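Local coordinates for protein phosphatidylserine synthase (Haemophilus influenzae, PDB 3HSI) that belongs to the phospholipase D superfamily, whose members are built from PLD-like domains, and is named as a phosphatidylserine synthase, at residues Lys444-Ile448 and Lys449-Leu453. Residues are numbered along the deposited sequence; the frame is centred on the assembly and turned at random.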
loop_
_atom_site.group_PDB
_atom_site.type_symbol
_atom_site.label_atom_id
_atom_site.label_comp_id
_atom_site.label_asym_id
_atom_site.label_seq_id
_atom_site.Cartn_x
_atom_site.Cartn_y
_atom_site.Cartn_z
ATOM N N LYS C 444 -3.151 14.638 17.799
ATOM C CA LYS C 444 -1.895 14.622 17.065
ATOM C C LYS C 444 -2.070 14.020 15.655
ATOM O O LYS C 444 -1.641 14.606 14.644
ATOM C CB LYS C 444 -0.846 13.827 17.856
ATOM C CG LYS C 444 -0.022 14.637 18.864
ATOM C CD LYS C 444 0.775 13.749 19.842
ATOM C CE LYS C 444 0.966 12.322 19.315
ATOM N NZ LYS C 444 2.172 11.636 19.884
ATOM N N PHE C 445 -2.715 12.859 15.598
ATOM C CA PHE C 445 -2.951 12.179 14.343
ATOM C C PHE C 445 -3.856 12.978 13.403
ATOM O O PHE C 445 -3.479 13.213 12.248
ATOM C CB PHE C 445 -3.479 10.775 14.591
ATOM C CG PHE C 445 -2.396 9.777 14.859
ATOM C CD1 PHE C 445 -2.325 8.593 14.123
ATOM C CD2 PHE C 445 -1.423 10.025 15.824
ATOM C CE1 PHE C 445 -1.297 7.667 14.366
ATOM C CE2 PHE C 445 -0.399 9.126 16.067
ATOM C CZ PHE C 445 -0.329 7.939 15.347
ATOM N N ALA C 446 -5.005 13.430 13.914
ATOM C CA ALA C 446 -5.973 14.208 13.131
ATOM C C ALA C 446 -5.369 15.461 12.468
ATOM O O ALA C 446 -5.717 15.790 11.333
ATOM C CB ALA C 446 -7.184 14.585 13.989
ATOM N N ARG C 447 -4.463 16.142 13.165
ATOM C CA ARG C 447 -3.833 17.383 12.672
ATOM C C ARG C 447 -3.054 17.204 11.358
ATOM O O ARG C 447 -3.046 18.088 10.505
ATOM C CB ARG C 447 -2.905 17.966 13.745
ATOM C CG ARG C 447 -2.430 19.396 13.465
ATOM C CD ARG C 447 -1.712 20.057 14.658
ATOM N NE ARG C 447 -1.995 19.412 15.949
ATOM C CZ ARG C 447 -3.059 19.650 16.718
ATOM N NH1 ARG C 447 -3.984 20.527 16.343
ATOM N NH2 ARG C 447 -3.199 18.997 17.867
ATOM N N ILE C 448 -2.380 16.067 11.212
ATOM C CA ILE C 448 -1.572 15.805 10.023
ATOM C C ILE C 448 -2.171 14.637 9.238
ATOM O O ILE C 448 -1.493 13.978 8.444
ATOM C CB ILE C 448 -0.105 15.516 10.382
ATOM C CG1 ILE C 448 -0.023 14.351 11.379
ATOM C CG2 ILE C 448 0.580 16.800 10.881
ATOM C CD1 ILE C 448 1.374 13.864 11.650
ATOM N N LYS C 449 -3.449 14.380 9.497
ATOM C CA LYS C 449 -4.224 13.379 8.767
ATOM C C LYS C 449 -3.576 12.007 8.789
ATOM O O LYS C 449 -3.842 11.198 7.922
ATOM C CB LYS C 449 -4.438 13.807 7.304
ATOM C CG LYS C 449 -4.837 15.269 7.089
ATOM C CD LYS C 449 -6.301 15.512 7.442
ATOM C CE LYS C 449 -6.635 16.997 7.346
ATOM N NZ LYS C 449 -8.102 17.230 7.138
ATOM N N ALA C 450 -2.728 11.734 9.775
ATOM C CA ALA C 450 -2.165 10.394 9.917
ATOM C C ALA C 450 -3.251 9.359 10.295
ATOM O O ALA C 450 -3.069 8.151 10.159
ATOM C CB ALA C 450 -1.036 10.407 10.942
ATOM N N ASP C 451 -4.388 9.859 10.763
ATOM C CA ASP C 451 -5.518 9.016 11.122
ATOM C C ASP C 451 -6.126 8.395 9.853
ATOM O O ASP C 451 -6.586 7.247 9.877
ATOM C CB ASP C 451 -6.556 9.806 11.927
ATOM C CG ASP C 451 -7.265 10.886 11.098
ATOM O OD1 ASP C 451 -6.632 11.869 10.631
ATOM O OD2 ASP C 451 -8.491 10.740 10.911
ATOM N N LYS C 452 -6.102 9.159 8.756
ATOM C CA LYS C 452 -6.486 8.642 7.448
ATOM C C LYS C 452 -5.619 7.443 7.029
ATOM O O LYS C 452 -6.142 6.438 6.517
ATOM C CB LYS C 452 -6.442 9.744 6.410
ATOM N N LEU C 453 -4.311 7.543 7.290
ATOM C CA LEU C 453 -3.368 6.443 7.050
ATOM C C LEU C 453 -3.698 5.196 7.872
ATOM O O LEU C 453 -3.696 4.080 7.360
ATOM C CB LEU C 453 -1.940 6.902 7.311
ATOM C CG LEU C 453 -0.754 5.997 6.957
ATOM C CD1 LEU C 453 -0.848 5.485 5.535
ATOM C CD2 LEU C 453 0.570 6.777 7.149
#
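Ala450 N gives its hydrogen to Phe445 O at 3.0 Å, a six-to-one bond, bent to 131° at the hydrogen, at the C-terminal end of helix 436-447. The same carbonyl also accepts from Ile448 N, 3.2 Å from Phe445 O, and the two donors approach from opposite faces of the carbonyl plane, so one acceptor serves two amides. Inside that loop, Lys449 N makes a weak bond, 3.2 Å, to Ala446 O, the next carbonyl along. Lys449 N lies even closer to Phe445 O, at 3.0 Å, but the angle there is too poor for a hydrogen bond.

The turn depends on Lys449, whose phi of 55° swings the chain out of the helical path. Because Lys449 is not glycine, its left-handed backbone brings CB close to the preceding carbonyl, 3.2 Å from Ile448 O; its long, polar chain suits this exposed position and bends at chi2 (-76°), which leaves CD near Ala446 O. Ala450 turns its small methyl inward, where CB meets Phe445 CD1 at 3.9 Å, obliquely to the ring, with Ile448 CG1 coming almost as near. Asp451, with CG set between backbone N and carbonyl carbon (chi1 68°), lays OD1 beside Ala446 CA at 3.5 Å, a contact without a hydrogen bond. Phe445 and Ile448 also pack on Met323 of the second subunit, consistent with apolar side chains at this surface turn.

The pair of backbone bonds, the shorter loop within the longer, with Lys449 as the C-prime residue, is a Schellman motif, here joining helix 436-447 to the C-terminal helix 450-457.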